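Local coordinates for lipoate-protein ligase, putative (Streptococcus pneumoniae, PDB 1VQZ) that is a putative member of the lipoate-protein ligase family, combining a lipoyl ligase A/B-type catalytic domain with a separate C-terminal domain, at residues A[16-19]-A[24-27]; A[44-49]-A[211-216]; A[264-269]-A[336-341]; A[273-278]-A[283-288]. All coordinates share one frame; numbering follows the deposited sequence.

The four contacts form two pairs on opposite sides of the chain's centre. Contacts 1 and 2 belong to the lipoyl ligase A/B catalytic domain, with centres 12 Å apart. They share the large sheet, where Ile16 N bonds to Phe44 O at 3.1 Å. Contacts 3 and 4 belong to the C-terminal family region, with centres 14 Å apart. There Ala338 O packs on Val273 CG2 at 3.6 Å. Centres of different pairs lie 36 to 42 Å apart, and the nearest atoms, those of contacts 1 and 4, are about 17 Å apart. A 1,2-ethanediol, probably from the crystallisation liquor, bonds to Ile287 O of contact 4 and to His58 ND1, which lies in the catalytic-domain range.

Contact 1 (A[16-19]-A[24-27]); sequences IINH and AFNI
Asn18, on the segment that carries the end of strand 13-17, and Asn26 bring their side-chain amides together, in the beta-alpha-beta unit formed by strand 13-17, helix 23-36 and strand 42-47. The two strands are parallel neighbours in the large sheet of the catalytic domain. The amide pair is the tight, buried part of the contact. Asn18 ND2 donates to Asn26 OD1 at 2.9 Å. The bond is somewhat bent, and the amide planes stand 79° apart. The donor sits above the carbonyl plane of Asn26, 59° out of it, and so does not use a lone pair. Asn18 reaches the helix because its CG is anti to the backbone N (chi1 169°).

The other ends of both amides are also engaged. Asn18 OD1 accepts from Ser20 N, while Asn26 ND2 donates to Ser20 O and Asn49 OD1. These bonds fix how each amide is turned and satisfy polar groups that are buried.

Phe25 makes the looser, partly exposed side. Toward Asn18 its ring turns an edge: Phe25 CE2 lies 3.8 Å from Asn18 OD1, which is near the ring plane. The Phe25 side chain also touches Ile237 and Asn238 of helix 231-245. Back at the amide pair, one water joins side chain to helix backbone. It accepts from Asn18 ND2 at 3.0 Å and donates to Asn26 O at 2.8 Å.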
loop_
_atom_site.group_PDB
_atom_site.type_symbol
_atom_site.label_atom_id
_atom_site.label_comp_id
_atom_site.label_asym_id
_atom_site.label_seq_id
_atom_site.Cartn_x
_atom_site.Cartn_y
_atom_site.Cartn_z
ATOM N N ILE A 16 14.990 -3.148 -12.364
ATOM C CA ILE A 16 15.717 -3.936 -11.382
ATOM C C ILE A 16 15.182 -5.356 -11.386
ATOM O O ILE A 16 13.966 -5.572 -11.459
ATOM C CB ILE A 16 15.623 -3.358 -9.937
ATOM C CG1 ILE A 16 16.315 -2.021 -9.896
ATOM C CG2 ILE A 16 16.356 -4.268 -8.939
ATOM C CD1 ILE A 16 15.914 -1.161 -8.797
ATOM N N ILE A 17 16.107 -6.315 -11.353
ATOM C CA ILE A 17 15.735 -7.723 -11.256
ATOM C C ILE A 17 16.014 -8.211 -9.821
ATOM O O ILE A 17 17.141 -8.195 -9.329
ATOM C CB ILE A 17 16.500 -8.582 -12.319
ATOM C CG1 ILE A 17 16.046 -8.163 -13.717
ATOM C CG2 ILE A 17 16.256 -10.132 -12.073
ATOM C CD1 ILE A 17 16.696 -8.941 -14.803
ATOM N N ASN A 18 14.971 -8.616 -9.148
ATOM C CA ASN A 18 15.088 -9.155 -7.818
ATOM C C ASN A 18 14.243 -10.413 -7.689
ATOM O O ASN A 18 13.035 -10.330 -7.709
ATOM C CB ASN A 18 14.601 -8.132 -6.814
ATOM C CG ASN A 18 14.447 -8.717 -5.424
ATOM O OD1 ASN A 18 15.149 -9.682 -5.067
ATOM N ND2 ASN A 18 13.568 -8.112 -4.618
ATOM N N HIS A 19 14.881 -11.561 -7.537
ATOM C CA HIS A 19 14.160 -12.829 -7.525
ATOM C C HIS A 19 13.991 -13.408 -6.105
ATOM O O HIS A 19 13.480 -14.491 -5.940
ATOM C CB HIS A 19 14.855 -13.846 -8.422
ATOM C CG HIS A 19 14.698 -13.572 -9.888
ATOM N ND1 HIS A 19 15.647 -13.930 -10.810
ATOM C CD2 HIS A 19 13.716 -12.952 -10.580
ATOM C CE1 HIS A 19 15.243 -13.576 -12.018
ATOM N NE2 HIS A 19 14.073 -12.979 -11.905
ATOM N N ALA A 24 10.436 -9.164 3.799
ATOM C CA ALA A 24 11.030 -7.989 4.401
ATOM C C ALA A 24 12.188 -7.409 3.573
ATOM O O ALA A 24 12.303 -6.187 3.445
ATOM C CB ALA A 24 11.472 -8.299 5.796
ATOM N N PHE A 25 13.010 -8.278 2.982
ATOM C CA PHE A 25 14.081 -7.871 2.102
ATOM C C PHE A 25 13.517 -7.143 0.860
ATOM O O PHE A 25 14.003 -6.070 0.458
ATOM C CB PHE A 25 14.945 -9.077 1.675
ATOM C CG PHE A 25 15.958 -8.722 0.624
ATOM C CD1 PHE A 25 17.122 -8.055 0.972
ATOM C CD2 PHE A 25 15.702 -8.971 -0.715
ATOM C CE1 PHE A 25 18.029 -7.683 -0.005
ATOM C CE2 PHE A 25 16.589 -8.584 -1.698
ATOM C CZ PHE A 25 17.749 -7.925 -1.338
ATOM N N ASN A 26 12.493 -7.736 0.270
ATOM C CA ASN A 26 11.887 -7.229 -0.953
ATOM C C ASN A 26 11.293 -5.842 -0.777
ATOM O O ASN A 26 11.378 -4.968 -1.686
ATOM C CB ASN A 26 10.795 -8.173 -1.451
ATOM C CG ASN A 26 11.334 -9.486 -2.078
ATOM O OD1 ASN A 26 12.540 -9.658 -2.347
ATOM N ND2 ASN A 26 10.397 -10.455 -2.285
ATOM N N ILE A 27 10.630 -5.648 0.363
ATOM C CA ILE A 27 9.990 -4.392 0.638
ATOM C C ILE A 27 11.076 -3.348 0.913
ATOM O O ILE A 27 10.962 -2.184 0.459
ATOM C CB ILE A 27 8.898 -4.562 1.700
ATOM C CG1 ILE A 27 7.736 -5.375 1.106
ATOM C CG2 ILE A 27 8.317 -3.228 2.182
ATOM C CD1 ILE A 27 6.703 -5.719 2.131
HETATM O O HOH W 1 11.544 -5.949 -4.313
#

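Contact 2 (A[44-49]-A[211-216]); sequences FLLWIN and DLLLEY. With EDO (1,2-ethanediol), chain E.
A single methyl group, Leu46 CD1, makes two of the three residue contacts between this strand and helix. It lies 3.8 Å from Leu213 CB and 4.0 Å from the backbone Leu214 N, so it rests partly on the helix main chain. The Leu46 and Leu213 side chains cross at about a right angle. Leu46 points CG anti to its carbonyl carbon (chi1 -57°), which sends CD1 out toward the helix.

The third contact is made by Phe44. Its ring turns an edge to Leu214, with Phe44 CE2 4.0 Å from Leu214 CD1 and that methyl close to the ring plane. The side-chain pairs that meet are all apolar.

This is alpha/beta layer packing in the catalytic domain. Helix 206-220 lies on one face of the large sheet and runs antiparallel to strand 42-47. The axes of segments 44-47 and 211-216 are 172° apart in direction and approach to 9.5 Å. Leu45 and Trp47 touch helix 23-36 on the other face. Helix 110-123 lies beside the contact, with Phe113 meeting the Phe44 ring and Thr120 touching Leu213.

The two branches of Leu214 have different neighbours. CD1 serves Phe44, while Leu214 CD2 lies 3.6 Å from C1 of a 1,2-ethanediol, probably from the crystallisation liquor. O1 of that molecule donates to Glu215 OE2 at 3.2 Å.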
loop_
_atom_site.group_PDB
_atom_site.type_symbol
_atom_site.label_atom_id
_atom_site.label_comp_id
_atom_site.label_asym_id
_atom_site.label_seq_id
_atom_site.Cartn_x
_atom_site.Cartn_y
_atom_site.Cartn_z
ATOM N N PHE A 44 11.442 0.776 -12.647
ATOM C CA PHE A 44 10.442 -0.269 -12.801
ATOM C C PHE A 44 10.993 -1.591 -12.238
ATOM O O PHE A 44 12.153 -1.976 -12.496
ATOM C CB PHE A 44 10.054 -0.452 -14.282
ATOM C CG PHE A 44 9.074 -1.604 -14.529
ATOM C CD1 PHE A 44 7.779 -1.567 -14.005
ATOM C CD2 PHE A 44 9.453 -2.745 -15.269
ATOM C CE1 PHE A 44 6.896 -2.647 -14.217
ATOM C CE2 PHE A 44 8.556 -3.817 -15.476
ATOM C CZ PHE A 44 7.291 -3.755 -14.959
ATOM N N LEU A 45 10.165 -2.273 -11.466
ATOM C CA LEU A 45 10.438 -3.663 -11.082
ATOM C C LEU A 45 9.199 -4.498 -10.838
ATOM O O LEU A 45 8.150 -3.979 -10.436
ATOM C CB LEU A 45 11.344 -3.782 -9.848
ATOM C CG LEU A 45 11.041 -3.065 -8.548
ATOM C CD1 LEU A 45 11.791 -3.710 -7.402
ATOM C CD2 LEU A 45 11.462 -1.570 -8.674
ATOM N N LEU A 46 9.380 -5.804 -11.093
ATOM C CA LEU A 46 8.408 -6.864 -10.796
ATOM C C LEU A 46 9.024 -7.862 -9.806
ATOM O O LEU A 46 10.170 -8.207 -9.932
ATOM C CB LEU A 46 8.020 -7.591 -12.069
ATOM C CG LEU A 46 7.435 -6.728 -13.194
ATOM C CD1 LEU A 46 7.400 -7.445 -14.564
ATOM C CD2 LEU A 46 6.090 -6.252 -12.780
ATOM N N TRP A 47 8.255 -8.303 -8.818
ATOM C CA TRP A 47 8.769 -9.166 -7.772
ATOM C C TRP A 47 7.685 -9.914 -7.000
ATOM O O TRP A 47 6.517 -9.600 -7.098
ATOM C CB TRP A 47 9.673 -8.358 -6.832
ATOM C CG TRP A 47 9.066 -7.070 -6.357
ATOM C CD1 TRP A 47 8.909 -5.899 -7.063
ATOM C CD2 TRP A 47 8.492 -6.854 -5.090
ATOM N NE1 TRP A 47 8.312 -4.950 -6.279
ATOM C CE2 TRP A 47 8.025 -5.515 -5.061
ATOM C CE3 TRP A 47 8.354 -7.645 -3.951
ATOM C CZ2 TRP A 47 7.418 -4.954 -3.918
ATOM C CZ3 TRP A 47 7.727 -7.078 -2.802
ATOM C CH2 TRP A 47 7.308 -5.738 -2.802
ATOM N N ILE A 48 8.122 -10.930 -6.234
ATOM C CA ILE A 48 7.253 -11.936 -5.658
ATOM C C ILE A 48 7.682 -12.237 -4.225
ATOM O O ILE A 48 8.851 -12.512 -3.930
ATOM C CB ILE A 48 7.216 -13.251 -6.533
ATOM C CG1 ILE A 48 6.740 -12.933 -7.972
ATOM C CG2 ILE A 48 6.339 -14.303 -5.876
ATOM C CD1 ILE A 48 6.725 -14.135 -8.958
ATOM N N ASN A 49 6.700 -12.137 -3.337
ATOM C CA ASN A 49 6.842 -12.477 -1.910
ATOM C C ASN A 49 6.289 -13.837 -1.629
ATOM O O ASN A 49 5.280 -14.234 -2.231
ATOM C CB ASN A 49 6.027 -11.507 -1.076
ATOM C CG ASN A 49 6.576 -10.093 -1.117
ATOM O OD1 ASN A 49 7.807 -9.901 -1.160
ATOM N ND2 ASN A 49 5.655 -9.081 -1.009
ATOM N N ASP A 211 8.145 -12.254 -16.975
ATOM C CA ASP A 211 9.129 -12.028 -18.002
ATOM C C ASP A 211 8.524 -11.461 -19.291
ATOM O O ASP A 211 9.170 -10.640 -19.935
ATOM C CB ASP A 211 9.919 -13.305 -18.234
ATOM C CG ASP A 211 10.806 -13.659 -17.025
ATOM O OD1 ASP A 211 10.891 -12.842 -16.088
ATOM O OD2 ASP A 211 11.462 -14.721 -17.013
ATOM N N LEU A 212 7.300 -11.874 -19.658
ATOM C CA LEU A 212 6.601 -11.260 -20.810
ATOM C C LEU A 212 6.305 -9.800 -20.548
ATOM O O LEU A 212 6.461 -8.965 -21.418
ATOM C CB LEU A 212 5.284 -11.968 -21.119
ATOM C CG LEU A 212 5.335 -13.267 -21.897
ATOM C CD1 LEU A 212 3.974 -14.061 -21.769
ATOM C CD2 LEU A 212 5.700 -13.094 -23.349
ATOM N N LEU A 213 5.889 -9.472 -19.332
ATOM C CA LEU A 213 5.681 -8.058 -18.977
ATOM C C LEU A 213 6.962 -7.229 -19.081
ATOM O O LEU A 213 6.948 -6.128 -19.638
ATOM C CB LEU A 213 5.130 -7.913 -17.566
ATOM C CG LEU A 213 3.654 -7.964 -17.322
ATOM C CD1 LEU A 213 3.443 -7.624 -15.847
ATOM C CD2 LEU A 213 2.908 -6.971 -18.248
ATOM N N LEU A 214 8.051 -7.746 -18.524
ATOM C CA LEU A 214 9.332 -7.046 -18.566
ATOM C C LEU A 214 9.741 -6.920 -20.020
ATOM O O LEU A 214 10.149 -5.828 -20.457
ATOM C CB LEU A 214 10.411 -7.777 -17.748
ATOM C CG LEU A 214 11.778 -7.064 -17.722
ATOM C CD1 LEU A 214 11.666 -5.696 -17.028
ATOM C CD2 LEU A 214 12.870 -7.881 -17.037
ATOM N N GLU A 215 9.619 -8.001 -20.787
ATOM C CA GLU A 215 9.961 -7.944 -22.236
ATOM C C GLU A 215 9.120 -6.861 -22.943
ATOM O O GLU A 215 9.630 -6.062 -23.755
ATOM C CB GLU A 215 9.805 -9.321 -22.931
ATOM C CG GLU A 215 11.060 -10.247 -22.841
ATOM C CD GLU A 215 12.386 -9.609 -23.417
ATOM O OE1 GLU A 215 12.399 -9.216 -24.624
ATOM O OE2 GLU A 215 13.405 -9.509 -22.662
ATOM N N TYR A 216 7.832 -6.789 -22.616
ATOM C CA TYR A 216 7.042 -5.692 -23.149
ATOM C C TYR A 216 7.575 -4.314 -22.762
ATOM O O TYR A 216 7.637 -3.403 -23.616
ATOM C CB TYR A 216 5.578 -5.796 -22.729
ATOM C CG TYR A 216 4.688 -4.880 -23.538
ATOM C CD1 TYR A 216 4.600 -3.514 -23.238
ATOM C CD2 TYR A 216 3.972 -5.357 -24.629
ATOM C CE1 TYR A 216 3.794 -2.651 -23.995
ATOM C CE2 TYR A 216 3.154 -4.492 -25.393
ATOM C CZ TYR A 216 3.079 -3.144 -25.063
ATOM O OH TYR A 216 2.265 -2.313 -25.789
HETATM C C1 EDO E . 13.046 -10.831 -19.059
HETATM O O1 EDO E . 12.421 -11.326 -20.233
HETATM C C2 EDO E . 14.293 -11.643 -18.746
HETATM O O2 EDO E . 15.071 -10.958 -17.737
#

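Contact 3 (A[264-269]-A[336-341]); sequences IKFTSG and AEAVVG
Ile264 lays its CD1 methyl over the backbone between Glu337 and Ala338. Ile264 CD1 is 3.7 Å from Ala338 N and 3.8 Å from Glu337 C. The same Ile264 methyl meets the aliphatic part of Glu337, at CG, 3.9 Å away, and the Ala338 CB methyl at 4.3 Å. Ile264 has CG1 anti to the carbonyl carbon (chi1 -64°), and the chain then runs extended, so the tip of the side chain does the touching.

Phe266 adds a lighter contact from the same face of the strand. Its ring edge, at Phe266 CE2, approaches Ala338 CB at 4.4 Å, with the methyl near the ring plane. The other branch of Ile264 packs on this ring: Ile264 CG2 sits 3.4 Å above one face of Phe266, toward the rim.

The contact packs the last helix of the chain, 332-339, on the mixed sheet of the C-terminal domain. Strand 260-266 then turns into strand 269-278 through a tight two-residue hairpin. A type I turn spans Phe266 to Gly269, and these two residues bond in both directions through their backbones. Arg262, on the same strand as Ile264, donates to Glu337 O through NH2 and to Ala338 O through NE, tying the strand to carbonyls in the helix's last turn. Val271 touches both Phe266 and Ala338. A bound unknown ligand, probably from the crystallisation liquor, lies about 4 Å from the Ile264 side chain.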
loop_
_atom_site.group_PDB
_atom_site.type_symbol
_atom_site.label_atom_id
_atom_site.label_comp_id
_atom_site.label_asym_id
_atom_site.label_seq_id
_atom_site.Cartn_x
_atom_site.Cartn_y
_atom_site.Cartn_z
ATOM N N ILE A 264 -14.163 5.126 14.574
ATOM C CA ILE A 264 -15.317 5.250 13.683
ATOM C C ILE A 264 -14.956 4.565 12.399
ATOM O O ILE A 264 -13.831 4.702 11.894
ATOM C CB ILE A 264 -15.774 6.739 13.433
ATOM C CG1 ILE A 264 -16.265 7.367 14.739
ATOM C CG2 ILE A 264 -16.945 6.782 12.472
ATOM C CD1 ILE A 264 -16.536 8.883 14.691
ATOM N N LYS A 265 -15.923 3.814 11.890
ATOM C CA LYS A 265 -15.823 3.129 10.590
ATOM C C LYS A 265 -16.671 3.898 9.595
ATOM O O LYS A 265 -17.895 4.062 9.787
ATOM C CB LYS A 265 -16.309 1.715 10.755
ATOM C CG LYS A 265 -16.131 0.801 9.602
ATOM C CD LYS A 265 -16.540 -0.652 10.013
ATOM C CE LYS A 265 -15.933 -1.090 11.408
ATOM N NZ LYS A 265 -15.853 -2.581 11.632
ATOM N N PHE A 266 -15.978 4.478 8.621
ATOM C CA PHE A 266 -16.585 5.171 7.507
ATOM C C PHE A 266 -16.531 4.242 6.273
ATOM O O PHE A 266 -15.823 3.244 6.259
ATOM C CB PHE A 266 -15.873 6.480 7.217
ATOM C CG PHE A 266 -15.802 7.430 8.393
ATOM C CD1 PHE A 266 -16.859 8.241 8.710
ATOM C CD2 PHE A 266 -14.632 7.527 9.152
ATOM C CE1 PHE A 266 -16.794 9.147 9.806
ATOM C CE2 PHE A 266 -14.549 8.399 10.218
ATOM C CZ PHE A 266 -15.650 9.232 10.549
ATOM N N THR A 267 -17.303 4.595 5.264
ATOM C CA THR A 267 -17.373 3.845 4.017
ATOM C C THR A 267 -16.000 3.690 3.404
ATOM O O THR A 267 -15.660 2.626 2.950
ATOM C CB THR A 267 -18.267 4.574 2.977
ATOM O OG1 THR A 267 -19.580 4.720 3.512
ATOM C CG2 THR A 267 -18.346 3.779 1.683
ATOM N N SER A 268 -15.207 4.747 3.433
ATOM C CA SER A 268 -13.882 4.727 2.811
ATOM C C SER A 268 -12.760 4.421 3.822
ATOM O O SER A 268 -11.578 4.554 3.535
ATOM C CB SER A 268 -13.656 6.058 2.081
ATOM O OG SER A 268 -14.521 6.129 0.976
ATOM N N GLY A 269 -13.120 3.947 4.993
ATOM C CA GLY A 269 -12.104 3.508 5.928
ATOM C C GLY A 269 -12.460 3.682 7.381
ATOM O O GLY A 269 -13.188 4.568 7.787
ATOM N N ALA A 336 -12.903 15.201 12.039
ATOM C CA ALA A 336 -13.130 15.913 13.306
ATOM C C ALA A 336 -13.942 15.076 14.285
ATOM O O ALA A 336 -13.651 15.035 15.496
ATOM C CB ALA A 336 -13.830 17.225 13.080
ATOM N N GLU A 337 -14.970 14.421 13.760
ATOM C CA GLU A 337 -15.850 13.590 14.580
ATOM C C GLU A 337 -15.078 12.392 15.172
ATOM O O GLU A 337 -15.204 12.081 16.343
ATOM C CB GLU A 337 -17.054 13.131 13.763
ATOM C CG GLU A 337 -18.117 12.447 14.578
ATOM C CD GLU A 337 -19.347 12.027 13.756
ATOM O OE1 GLU A 337 -19.373 12.245 12.510
ATOM O OE2 GLU A 337 -20.280 11.470 14.383
ATOM N N ALA A 338 -14.235 11.773 14.365
ATOM C CA ALA A 338 -13.314 10.721 14.848
ATOM C C ALA A 338 -12.382 11.251 15.975
ATOM O O ALA A 338 -12.174 10.598 17.002
ATOM C CB ALA A 338 -12.513 10.168 13.694
ATOM N N VAL A 339 -11.863 12.459 15.797
ATOM C CA VAL A 339 -10.935 13.023 16.766
ATOM C C VAL A 339 -11.629 13.362 18.076
ATOM O O VAL A 339 -11.085 13.118 19.153
ATOM C CB VAL A 339 -10.184 14.277 16.162
ATOM C CG1 VAL A 339 -9.321 14.985 17.230
ATOM C CG2 VAL A 339 -9.273 13.847 15.013
ATOM N N VAL A 340 -12.817 13.947 17.996
ATOM C CA VAL A 340 -13.471 14.494 19.203
ATOM C C VAL A 340 -14.999 14.430 19.150
ATOM O O VAL A 340 -15.592 14.710 18.148
ATOM C CB VAL A 340 -12.940 15.925 19.540
ATOM C CG1 VAL A 340 -13.125 16.897 18.372
ATOM C CG2 VAL A 340 -13.578 16.488 20.793
ATOM N N GLY A 341 -15.616 14.081 20.269
ATOM C CA GLY A 341 -17.083 14.024 20.368
ATOM C C GLY A 341 -17.711 15.424 20.368
ATOM O O GLY A 341 -18.939 15.621 20.219
ATOM O OXT GLY A 341 -16.984 16.420 20.527
#

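Contact 4 (A[273-278]-A[283-288]); sequences VFANVT and QDIKIY. With EDO (1,2-ethanediol), chain D.
Strands 273-278 and 284-288 run antiparallel, with axes 4.6 Å apart and directions 174° apart. Phe274 and Lys286 form one hydrogen-bonded pair, with Phe274 N 2.8 Å from Lys286 O in a nearly straight bond. Asn276 and Asp284 form the next such pair. Asn276 O accepts twice, from Asp284 N and, at 2.7 Å, from Gln283 N.

The side chains of Asn276 and Gln283 run side by side and point the same way. Asn276 ND2 donates to Gln283 OE1 at 3.0 Å. The acceptor lies in the amide plane of Asn276, while the two amide planes are 85° apart. Gln283 bends at its second torsion, which turns OE1 back to Asn276. Thr278 OG1 packs on Gln283 CB at 3.5 Å.

Phe274 and Tyr288 meet at the other end, Phe274 CE1 to Tyr288 CD1 at 3.5 Å, with ring planes 79° apart. A 1,2-ethanediol, probably from the crystallisation liquor, has C1 over one face of the Tyr288 ring. Its O1 donates to Ile287 O at 2.8 Å.

Val273, Ala275, Ile285 and Ile287 lie on the sheet face opposite Phe274 and Asn276. Val273 CG1 packs on Ile285 CD1 at 3.9 Å. Helix 332-339 covers this face at Val273 and Ile285. The whole is a beta hairpin whose second strand, 281-289, forms an edge of the C-terminal sheet, with a classic beta bulge where Gln283 and Asp284 both face Asn276.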
loop_
_atom_site.group_PDB
_atom_site.type_symbol
_atom_site.label_atom_id
_atom_site.label_comp_id
_atom_site.label_asym_id
_atom_site.label_seq_id
_atom_site.Cartn_x
_atom_site.Cartn_y
_atom_site.Cartn_z
ATOM N N VAL A 273 -8.415 6.864 16.691
ATOM C CA VAL A 273 -7.669 7.995 17.206
ATOM C C VAL A 273 -7.280 7.797 18.663
ATOM O O VAL A 273 -8.121 7.613 19.531
ATOM C CB VAL A 273 -8.501 9.274 17.126
ATOM C CG1 VAL A 273 -7.686 10.462 17.705
ATOM C CG2 VAL A 273 -8.969 9.528 15.720
ATOM N N PHE A 274 -5.993 7.872 18.935
ATOM C CA PHE A 274 -5.512 7.844 20.315
ATOM C C PHE A 274 -4.973 9.256 20.670
ATOM O O PHE A 274 -3.947 9.681 20.157
ATOM C CB PHE A 274 -4.399 6.797 20.494
ATOM C CG PHE A 274 -4.824 5.375 20.220
ATOM C CD1 PHE A 274 -4.785 4.858 18.940
ATOM C CD2 PHE A 274 -5.200 4.536 21.256
ATOM C CE1 PHE A 274 -5.130 3.530 18.699
ATOM C CE2 PHE A 274 -5.571 3.212 21.016
ATOM C CZ PHE A 274 -5.523 2.716 19.718
ATOM N N ALA A 275 -5.659 9.965 21.551
ATOM C CA ALA A 275 -5.267 11.343 21.911
ATOM C C ALA A 275 -4.950 11.482 23.381
ATOM O O ALA A 275 -5.673 10.935 24.234
ATOM C CB ALA A 275 -6.342 12.301 21.537
ATOM N N ASN A 276 -3.873 12.219 23.665
ATOM C CA ASN A 276 -3.542 12.666 25.017
ATOM C C ASN A 276 -3.923 14.137 25.157
ATOM O O ASN A 276 -3.321 15.009 24.522
ATOM C CB ASN A 276 -2.045 12.489 25.267
ATOM C CG ASN A 276 -1.724 12.361 26.709
ATOM O OD1 ASN A 276 -2.439 11.700 27.458
ATOM N ND2 ASN A 276 -0.647 12.983 27.125
ATOM N N VAL A 277 -4.952 14.379 25.973
ATOM C CA VAL A 277 -5.571 15.682 26.144
ATOM C C VAL A 277 -5.250 16.144 27.563
ATOM O O VAL A 277 -5.531 15.436 28.550
ATOM C CB VAL A 277 -7.103 15.620 25.928
ATOM C CG1 VAL A 277 -7.771 16.995 26.252
ATOM C CG2 VAL A 277 -7.448 15.161 24.507
ATOM N N THR A 278 -4.594 17.286 27.644
ATOM C CA THR A 278 -4.190 17.891 28.915
ATOM C C THR A 278 -4.555 19.356 28.807
ATOM O O THR A 278 -4.430 19.955 27.739
ATOM C CB THR A 278 -2.663 17.777 29.145
ATOM O OG1 THR A 278 -1.981 18.525 28.135
ATOM C CG2 THR A 278 -2.198 16.358 29.051
ATOM N N GLN A 283 -2.399 17.298 23.511
ATOM C CA GLN A 283 -0.977 17.250 23.865
ATOM C C GLN A 283 -0.221 16.337 22.877
ATOM O O GLN A 283 0.859 16.686 22.388
ATOM C CB GLN A 283 -0.802 16.806 25.332
ATOM C CG GLN A 283 0.622 16.957 25.885
ATOM C CD GLN A 283 1.555 15.823 25.430
ATOM O OE1 GLN A 283 1.158 14.640 25.367
ATOM N NE2 GLN A 283 2.807 16.181 25.109
ATOM N N ASP A 284 -0.809 15.173 22.579
ATOM C CA ASP A 284 -0.307 14.271 21.552
ATOM C C ASP A 284 -1.481 13.567 20.900
ATOM O O ASP A 284 -2.588 13.547 21.463
ATOM C CB ASP A 284 0.687 13.250 22.121
ATOM C CG ASP A 284 1.832 12.912 21.129
ATOM O OD1 ASP A 284 1.697 13.108 19.906
ATOM O OD2 ASP A 284 2.889 12.444 21.579
ATOM N N ILE A 285 -1.264 13.071 19.681
ATOM C CA ILE A 285 -2.286 12.335 18.961
ATOM C C ILE A 285 -1.634 11.355 18.001
ATOM O O ILE A 285 -0.548 11.628 17.443
ATOM C CB ILE A 285 -3.248 13.305 18.254
ATOM C CG1 ILE A 285 -4.454 12.601 17.637
ATOM C CG2 ILE A 285 -2.550 14.077 17.144
ATOM C CD1 ILE A 285 -5.506 13.597 17.161
ATOM N N LYS A 286 -2.261 10.193 17.841
ATOM C CA LYS A 286 -1.821 9.197 16.852
ATOM C C LYS A 286 -3.064 8.564 16.236
ATOM O O LYS A 286 -4.062 8.283 16.928
ATOM C CB LYS A 286 -0.911 8.125 17.494
ATOM C CG LYS A 286 -0.147 7.326 16.412
ATOM C CD LYS A 286 0.911 6.452 16.884
ATOM C CE LYS A 286 1.693 5.849 15.722
ATOM N NZ LYS A 286 2.777 6.724 15.153
ATOM N N ILE A 287 -3.037 8.417 14.911
ATOM C CA ILE A 287 -4.173 7.977 14.142
ATOM C C ILE A 287 -3.822 6.702 13.412
ATOM O O ILE A 287 -2.801 6.638 12.682
ATOM C CB ILE A 287 -4.608 9.063 13.173
ATOM C CG1 ILE A 287 -4.954 10.362 13.961
ATOM C CG2 ILE A 287 -5.793 8.622 12.305
ATOM C CD1 ILE A 287 -5.123 11.571 13.076
ATOM N N TYR A 288 -4.664 5.693 13.613
ATOM C CA TYR A 288 -4.554 4.403 12.942
ATOM C C TYR A 288 -5.770 4.167 12.071
ATOM O O TYR A 288 -6.813 4.800 12.248
ATOM C CB TYR A 288 -4.518 3.264 13.956
ATOM C CG TYR A 288 -3.303 3.203 14.821
ATOM C CD1 TYR A 288 -3.159 4.084 15.882
ATOM C CD2 TYR A 288 -2.326 2.247 14.624
ATOM C CE1 TYR A 288 -2.064 4.045 16.703
ATOM C CE2 TYR A 288 -1.189 2.211 15.447
ATOM C CZ TYR A 288 -1.086 3.115 16.505
ATOM O OH TYR A 288 -0.010 3.120 17.365
HETATM C C1 EDO D . -0.328 4.149 12.900
HETATM O O1 EDO D . -0.394 5.380 12.220
HETATM C C2 EDO D . 0.983 3.433 12.644
HETATM O O2 EDO D . 2.031 4.188 13.186
#